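PDB 2GP4: 6-phosphogluconate dehydratase from Shewanella oneidensis, which catalyses the dehydration of 6-phosphogluconate to 2-keto-3-deoxy-6-phosphogluconate, the first committed step of the Entner-Doudoroff pathway, and is seen here without its iron-sulfur cluster. Local coordinates for residues 260-265 and 399-404; 525-530 and 540-545. All blocks are in the same frame, centred on the assembly; numbering follows the deposited sequence.

Contact 1. Residues 260-265 and 399-404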
ATOM      1  N   GLN A 260      -1.877   8.341  13.297  1.00 30.82           N
ATOM      2  CA  GLN A 260      -1.626   9.779  13.346  1.00 30.83           C
ATOM      3  C   GLN A 260      -2.905  10.497  13.764  1.00 30.70           C
ATOM      4  O   GLN A 260      -3.983   9.916  13.700  1.00 30.59           O
ATOM      5  CB  GLN A 260      -1.133  10.296  11.991  1.00 30.72           C
ATOM      6  CG  GLN A 260      -2.003   9.895  10.802  1.00 30.86           C
ATOM      7  CD  GLN A 260      -1.453  10.375   9.467  1.00 30.86           C
ATOM      8  OE1 GLN A 260      -0.251  10.308   9.207  1.00 29.51           O
ATOM      9  NE2 GLN A 260      -2.344  10.851   8.610  1.00 31.57           N
ATOM     10  N   LEU A 261      -2.779  11.750  14.193  1.00 30.71           N
ATOM     11  CA  LEU A 261      -3.939  12.564  14.570  1.00 30.72           C
ATOM     12  C   LEU A 261      -4.980  12.658  13.451  1.00 30.82           C
ATOM     13  O   LEU A 261      -4.620  12.814  12.287  1.00 30.57           O
ATOM     14  CB  LEU A 261      -3.496  13.963  15.010  1.00 30.54           C
ATOM     15  CG  LEU A 261      -3.307  14.294  16.498  1.00 30.15           C
ATOM     16  CD1 LEU A 261      -2.970  13.090  17.368  1.00 29.46           C
ATOM     17  CD2 LEU A 261      -2.260  15.387  16.661  1.00 29.05           C
ATOM     18  N   PRO A 262      -6.274  12.536  13.804  1.00 31.20           N
ATOM     19  CA  PRO A 262      -7.372  12.648  12.838  1.00 31.53           C
ATOM     20  C   PRO A 262      -7.282  13.907  11.972  1.00 31.98           C
ATOM     21  O   PRO A 262      -7.135  15.017  12.495  1.00 31.67           O
ATOM     22  CB  PRO A 262      -8.614  12.704  13.727  1.00 31.35           C
ATOM     23  CG  PRO A 262      -8.225  11.993  14.957  1.00 31.06           C
ATOM     24  CD  PRO A 262      -6.773  12.264  15.166  1.00 31.11           C
ATOM     25  N   GLY A 263      -7.349  13.711  10.657  1.00 32.65           N
ATOM     26  CA  GLY A 263      -7.325  14.799   9.688  1.00 33.80           C
ATOM     27  C   GLY A 263      -6.030  15.582   9.611  1.00 34.68           C
ATOM     28  O   GLY A 263      -6.000  16.671   9.045  1.00 34.82           O
ATOM     29  N   SER A 264      -4.954  15.032  10.162  1.00 35.82           N
ATOM     30  CA  SER A 264      -3.673  15.742  10.208  1.00 37.21           C
ATOM     31  C   SER A 264      -2.873  15.729   8.896  1.00 38.06           C
ATOM     32  O   SER A 264      -2.029  16.599   8.685  1.00 38.32           O
ATOM     33  CB  SER A 264      -2.805  15.218  11.352  1.00 37.11           C
ATOM     34  OG  SER A 264      -2.445  13.871  11.122  1.00 37.63           O
ATOM     35  N   SER A 265      -3.133  14.756   8.027  1.00 39.07           N
ATOM     36  CA  SER A 265      -2.341  14.590   6.807  1.00 40.26           C
ATOM     37  C   SER A 265      -2.713  15.539   5.662  1.00 41.07           C
ATOM     38  O   SER A 265      -1.972  15.658   4.685  1.00 41.17           O
ATOM     39  CB  SER A 265      -2.365  13.129   6.325  1.00 40.24           C
ATOM     40  OG  SER A 265      -3.672  12.590   6.310  1.00 40.24           O
ATOM     41  N   ARG A 399     -14.386   6.043  15.583  1.00 24.11           N
ATOM     42  CA  ARG A 399     -15.319   7.138  15.294  1.00 24.13           C
ATOM     43  C   ARG A 399     -14.675   8.517  15.505  1.00 24.18           C
ATOM     44  O   ARG A 399     -15.157   9.523  14.964  1.00 24.11           O
ATOM     45  CB  ARG A 399     -16.581   6.980  16.150  1.00 24.34           C
ATOM     46  CG  ARG A 399     -17.862   7.605  15.596  1.00 25.29           C
ATOM     47  CD  ARG A 399     -18.265   7.068  14.219  1.00 25.67           C
ATOM     48  NE  ARG A 399     -19.074   5.848  14.236  1.00 24.14           N
ATOM     49  CZ  ARG A 399     -19.908   5.495  13.253  1.00 23.89           C
ATOM     50  NH1 ARG A 399     -20.074   6.274  12.189  1.00 23.54           N
ATOM     51  NH2 ARG A 399     -20.596   4.368  13.332  1.00 22.68           N
ATOM     52  N   ARG A 400     -13.576   8.548  16.267  1.00 23.86           N
ATOM     53  CA  ARG A 400     -12.771   9.759  16.468  1.00 23.87           C
ATOM     54  C   ARG A 400     -12.170  10.270  15.158  1.00 23.64           C
ATOM     55  O   ARG A 400     -11.844  11.457  15.027  1.00 23.34           O
ATOM     56  CB  ARG A 400     -11.630   9.497  17.451  1.00 23.89           C
ATOM     57  CG  ARG A 400     -12.055   9.269  18.869  1.00 24.67           C
ATOM     58  CD  ARG A 400     -10.868   8.835  19.721  1.00 25.63           C
ATOM     59  NE  ARG A 400     -11.281   8.525  21.088  1.00 26.91           N
ATOM     60  CZ  ARG A 400     -11.461   9.431  22.046  1.00 27.40           C
ATOM     61  NH1 ARG A 400     -11.266  10.722  21.804  1.00 27.47           N
ATOM     62  NH2 ARG A 400     -11.837   9.044  23.254  1.00 28.14           N
ATOM     63  N   TYR A 401     -12.022   9.365  14.196  1.00 23.31           N
ATOM     64  CA  TYR A 401     -11.439   9.705  12.907  1.00 23.25           C
ATOM     65  C   TYR A 401     -12.465  10.203  11.891  1.00 23.29           C
ATOM     66  O   TYR A 401     -12.124  10.498  10.748  1.00 23.37           O
ATOM     67  CB  TYR A 401     -10.578   8.544  12.383  1.00 22.96           C
ATOM     68  CG  TYR A 401      -9.257   8.505  13.094  1.00 22.37           C
ATOM     69  CD1 TYR A 401      -9.152   7.967  14.374  1.00 22.16           C
ATOM     70  CD2 TYR A 401      -8.123   9.063  12.518  1.00 22.32           C
ATOM     71  CE1 TYR A 401      -7.949   7.962  15.050  1.00 22.24           C
ATOM     72  CE2 TYR A 401      -6.905   9.061  13.186  1.00 21.82           C
ATOM     73  CZ  TYR A 401      -6.825   8.509  14.454  1.00 22.30           C
ATOM     74  OH  TYR A 401      -5.626   8.496  15.133  1.00 21.77           O
ATOM     75  N   THR A 402     -13.713  10.330  12.332  1.00 23.64           N
ATOM     76  CA  THR A 402     -14.750  11.012  11.550  1.00 23.91           C
ATOM     77  C   THR A 402     -14.773  12.504  11.882  1.00 24.19           C
ATOM     78  O   THR A 402     -15.593  13.252  11.354  1.00 24.10           O
ATOM     79  CB  THR A 402     -16.158  10.412  11.785  1.00 23.74           C
ATOM     80  OG1 THR A 402     -16.598  10.696  13.122  1.00 23.55           O
ATOM     81  CG2 THR A 402     -16.152   8.914  11.550  1.00 23.62           C
ATOM     82  N   GLN A 403     -13.874  12.924  12.768  1.00 24.80           N
ATOM     83  CA  GLN A 403     -13.763  14.329  13.151  1.00 25.56           C
ATOM     84  C   GLN A 403     -12.562  15.013  12.497  1.00 25.85           C
ATOM     85  O   GLN A 403     -11.561  14.366  12.168  1.00 25.95           O
ATOM     86  CB  GLN A 403     -13.696  14.480  14.671  1.00 25.50           C
ATOM     87  CG  GLN A 403     -14.985  14.149  15.397  1.00 25.78           C
ATOM     88  CD  GLN A 403     -15.152  14.957  16.678  1.00 26.61           C
ATOM     89  OE1 GLN A 403     -14.195  15.159  17.433  1.00 26.94           O
ATOM     90  NE2 GLN A 403     -16.371  15.428  16.924  1.00 25.60           N
ATOM     91  N   GLU A 404     -12.670  16.328  12.329  1.00 26.26           N
ATOM     92  CA  GLU A 404     -11.678  17.109  11.600  1.00 26.76           C
ATOM     93  C   GLU A 404     -11.104  18.223  12.462  1.00 26.78           C
ATOM     94  O   GLU A 404     -11.851  18.891  13.179  1.00 26.59           O
ATOM     95  CB  GLU A 404     -12.292  17.716  10.337  1.00 26.71           C
ATOM     96  CG  GLU A 404     -12.743  16.708   9.301  1.00 27.14           C
ATOM     97  CD  GLU A 404     -13.175  17.364   7.995  1.00 27.66           C
ATOM     98  OE1 GLU A 404     -14.046  18.265   8.021  1.00 27.99           O
ATOM     99  OE2 GLU A 404     -12.638  16.967   6.937  1.00 28.59           O
TER
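Pro-262 and Tyr-401 bring the two backbones together, with CA atoms 5.0 Å apart, where a type II turn from Leu-261 to Ser-264 meets the end of a 3-10 segment. These two residues carry most of the contact. Tyr-401 CG lies anti to the carbonyl carbon and beside the backbone N (chi1 -77°), which sends the ring past Pro-262 to the carbonyl of Gln-260. The two side chains run across each other at about a right angle. Pro-262 CG sits over the centre of one face of the Tyr-401 ring, 3.7 Å from the centroid and 11° off the normal, a CH-pi contact. At the edge of the ring, Tyr-401 OH donates a 2.6 Å hydrogen bond to Gln-260 O. The hydroxyl reaches this carbonyl from above its plane, 38° out of it. A phenylalanine here, lacking the hydroxyl, would probably leave Gln-260 O without this donor. Beyond the ring, Pro-262 CB lies 3.7 Å from Gln-403 O. The turn is braced from within, since Leu-261 O accepts from both Ser-264 N and Ser-264 OG, the hydroxyl at 2.7 Å. Gly-263 takes the positive phi of the third turn position, and its N is hydrogen-bonded to Glu-255 OE1. On the other segment, Thr-402 OG1 donates to Arg-399 O at 2.6 Å, in the carbonyl plane, and Thr-402 N shares that acceptor. Outside the pair, Trp-414 donates to Pro-262 O and Val-393 touches Tyr-401. The arrangement is a proline-on-tyrosine CH-pi pair at a type II turn. It joins the loop between helices 252-256 and 272-287 to the start of the two-stranded hairpin 403-416 in the largely helical N-terminal domain.

Contact 2. Residues 525-530 and 540-545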
ATOM      1  N   ALA A 525      -3.158  -9.482 -22.837  1.00 25.21           N
ATOM      2  CA  ALA A 525      -2.968  -9.457 -21.389  1.00 25.24           C
ATOM      3  C   ALA A 525      -1.496  -9.415 -21.022  1.00 25.47           C
ATOM      4  O   ALA A 525      -0.634  -9.782 -21.825  1.00 25.55           O
ATOM      5  CB  ALA A 525      -3.643 -10.645 -20.734  1.00 24.93           C
ATOM      6  N   LEU A 526      -1.226  -8.938 -19.809  1.00 25.82           N
ATOM      7  CA  LEU A 526       0.112  -8.897 -19.248  1.00 26.19           C
ATOM      8  C   LEU A 526       0.261  -9.944 -18.166  1.00 26.38           C
ATOM      9  O   LEU A 526      -0.655 -10.172 -17.386  1.00 26.31           O
ATOM     10  CB  LEU A 526       0.397  -7.537 -18.614  1.00 26.14           C
ATOM     11  CG  LEU A 526       1.033  -6.391 -19.396  1.00 26.76           C
ATOM     12  CD1 LEU A 526       2.190  -6.876 -20.268  1.00 27.32           C
ATOM     13  CD2 LEU A 526      -0.003  -5.663 -20.205  1.00 27.52           C
HETATM   14  N   MSE A 527       1.434 -10.567 -18.123  1.00 26.66           N
HETATM   15  CA  MSE A 527       1.806 -11.427 -17.017  1.00 27.03           C
HETATM   16  C   MSE A 527       3.254 -11.149 -16.641  1.00 25.92           C
HETATM   17  O   MSE A 527       4.151 -11.265 -17.472  1.00 25.71           O
HETATM   18  CB  MSE A 527       1.608 -12.898 -17.373  1.00 26.70           C
HETATM   19  CG  MSE A 527       1.665 -13.824 -16.165  1.00 27.91           C
HETATM   20 SE   MSE A 527       1.554 -15.693 -16.691  1.00 30.45          SE
HETATM   21  CE  MSE A 527       0.014 -15.505 -17.854  1.00 29.17           C
ATOM     22  N   THR A 528       3.473 -10.763 -15.388  1.00 25.18           N
ATOM     23  CA  THR A 528       4.826 -10.491 -14.912  1.00 24.66           C
ATOM     24  C   THR A 528       5.028 -10.930 -13.466  1.00 24.38           C
ATOM     25  O   THR A 528       4.082 -10.961 -12.672  1.00 24.22           O
ATOM     26  CB  THR A 528       5.229  -8.992 -15.107  1.00 24.65           C
ATOM     27  OG1 THR A 528       6.615  -8.816 -14.792  1.00 23.76           O
ATOM     28  CG2 THR A 528       4.374  -8.057 -14.242  1.00 24.26           C
ATOM     29  N   ASP A 529       6.266 -11.290 -13.141  1.00 24.25           N
ATOM     30  CA  ASP A 529       6.644 -11.563 -11.754  1.00 24.16           C
ATOM     31  C   ASP A 529       6.970 -10.263 -11.033  1.00 24.23           C
ATOM     32  O   ASP A 529       7.255 -10.253  -9.830  1.00 24.10           O
ATOM     33  CB  ASP A 529       7.803 -12.566 -11.666  1.00 23.93           C
ATOM     34  CG  ASP A 529       8.944 -12.259 -12.628  1.00 23.80           C
ATOM     35  OD1 ASP A 529       9.021 -11.134 -13.174  1.00 22.83           O
ATOM     36  OD2 ASP A 529       9.786 -13.166 -12.828  1.00 24.09           O
ATOM     37  N   GLY A 530       6.906  -9.167 -11.786  1.00 24.50           N
ATOM     38  CA  GLY A 530       7.097  -7.832 -11.252  1.00 25.09           C
ATOM     39  C   GLY A 530       5.797  -7.067 -11.089  1.00 25.69           C
ATOM     40  O   GLY A 530       4.763  -7.644 -10.758  1.00 25.65           O
ATOM     41  N   PRO A 540      -6.057  -6.434 -18.876  1.00 20.06           N
ATOM     42  CA  PRO A 540      -5.895  -7.391 -17.781  1.00 19.57           C
ATOM     43  C   PRO A 540      -4.417  -7.670 -17.548  1.00 19.27           C
ATOM     44  O   PRO A 540      -3.693  -8.023 -18.487  1.00 19.07           O
ATOM     45  CB  PRO A 540      -6.603  -8.652 -18.303  1.00 19.36           C
ATOM     46  CG  PRO A 540      -6.643  -8.481 -19.792  1.00 19.42           C
ATOM     47  CD  PRO A 540      -6.824  -7.015 -19.997  1.00 19.99           C
ATOM     48  N   ALA A 541      -3.974  -7.491 -16.309  1.00 18.79           N
ATOM     49  CA  ALA A 541      -2.570  -7.712 -15.970  1.00 18.40           C
ATOM     50  C   ALA A 541      -2.418  -8.597 -14.732  1.00 17.85           C
ATOM     51  O   ALA A 541      -2.828  -8.218 -13.637  1.00 17.83           O
ATOM     52  CB  ALA A 541      -1.865  -6.379 -15.772  1.00 18.25           C
ATOM     53  N   ALA A 542      -1.850  -9.784 -14.919  1.00 17.35           N
ATOM     54  CA  ALA A 542      -1.486 -10.642 -13.799  1.00 16.99           C
ATOM     55  C   ALA A 542      -0.101 -10.231 -13.317  1.00 16.68           C
ATOM     56  O   ALA A 542       0.873 -10.362 -14.050  1.00 16.64           O
ATOM     57  CB  ALA A 542      -1.512 -12.093 -14.206  1.00 16.82           C
ATOM     58  N   ILE A 543      -0.032  -9.711 -12.092  1.00 16.61           N
ATOM     59  CA  ILE A 543       1.196  -9.106 -11.553  1.00 16.65           C
ATOM     60  C   ILE A 543       1.642  -9.776 -10.249  1.00 16.74           C
ATOM     61  O   ILE A 543       0.852 -10.469  -9.601  1.00 16.57           O
ATOM     62  CB  ILE A 543       1.039  -7.565 -11.327  1.00 16.78           C
ATOM     63  CG1 ILE A 543      -0.067  -7.260 -10.305  1.00 16.79           C
ATOM     64  CG2 ILE A 543       0.775  -6.841 -12.644  1.00 16.94           C
ATOM     65  CD1 ILE A 543      -0.082  -5.823  -9.803  1.00 16.52           C
ATOM     66  N   HIS A 544       2.904  -9.558  -9.863  1.00 16.84           N
ATOM     67  CA  HIS A 544       3.471 -10.162  -8.644  1.00 17.03           C
ATOM     68  C   HIS A 544       3.502 -11.699  -8.716  1.00 17.26           C
ATOM     69  O   HIS A 544       3.575 -12.369  -7.681  1.00 17.03           O
ATOM     70  CB  HIS A 544       2.707  -9.703  -7.380  1.00 16.85           C
ATOM     71  CG  HIS A 544       2.618  -8.216  -7.224  1.00 16.36           C
ATOM     72  ND1 HIS A 544       2.195  -7.616  -6.061  1.00 16.97           N
ATOM     73  CD2 HIS A 544       2.896  -7.207  -8.086  1.00 16.07           C
ATOM     74  CE1 HIS A 544       2.214  -6.303  -6.210  1.00 16.84           C
ATOM     75  NE2 HIS A 544       2.636  -6.029  -7.431  1.00 16.10           N
ATOM     76  N   LEU A 545       3.456 -12.244  -9.935  1.00 17.53           N
ATOM     77  CA  LEU A 545       3.514 -13.694 -10.143  1.00 17.96           C
ATOM     78  C   LEU A 545       4.629 -14.346  -9.330  1.00 18.24           C
ATOM     79  O   LEU A 545       5.774 -13.877  -9.308  1.00 18.24           O
ATOM     80  CB  LEU A 545       3.651 -14.060 -11.630  1.00 17.78           C
ATOM     81  CG  LEU A 545       3.574 -15.560 -11.951  1.00 17.92           C
ATOM     82  CD1 LEU A 545       2.285 -16.200 -11.423  1.00 17.54           C
ATOM     83  CD2 LEU A 545       3.723 -15.825 -13.443  1.00 17.64           C
TER
HETATM   84  O   HOH W   1       7.208 -12.294  -7.931  1.00 19.74           O
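Ala-525 lies beside Pro-540, just before the second strand, where strands 525-528 and 541-543 run parallel as neighbours in the mixed sheet of the C-terminal domain, their axes 4.5 Å apart and at 7°. Ala-525 CB rests on Pro-540 CG at 3.8 Å. Leu-526 is hydrogen-bonded through both backbone groups: its N donates to Pro-540 O, and its O accepts from Ala-542 N. Its CB packs beside Ala-541 CB on one face of the sheet. Met-527, a selenomethionine, points to the other face with Ala-542. With CG anti to the backbone N (chi1 -166°), Met-527 reaches Leu-545, its SE 3.9 Å from Leu-545 CD2. Leu-573 of strand 572-575 also covers this face. Thr-528 N donates to Ala-542 O, nearly in line with the carbonyl bond. Thr-528 O accepts from Leu-545 N; His-544 N is close but badly angled, consistent with the corner the chain turns there. Thr-528 OG1 accepts from Gly-530 N at 3.0 Å, an ST turn, and donates to Val-494 O. The Asp-529 carboxylate is held by backbone N atoms of Gly-496, Gln-497 and Ala-549. A water donates to Asp-529 O and Leu-545 O. Gly-530 O accepts from His-544 N at 2.8 Å and also lies near the plane of the imidazole, 3.3 Å from His-544 CD2.

How the contacts relate
From the N terminus, the chain passes through much of the helical domain before reaching 260-265. Contact 1 closes a long loop: 133 residues separate its segments, 72 of them helical. It brings a loop of the helical part to a small antiparallel hairpin. The chain then moves into the C-terminal domain. There contact 2 closes a short connection of nine residues, without helix or strand, between adjacent strands. The two contacts follow in series, neither nested nor crossed. The centres of contact 1 and contact 2 are about 36 Å apart, on opposite sides of the chain's centre. The nearest atoms of contact 1 and contact 2 are about 23 Å apart. Each contact ties together parts of its own domain.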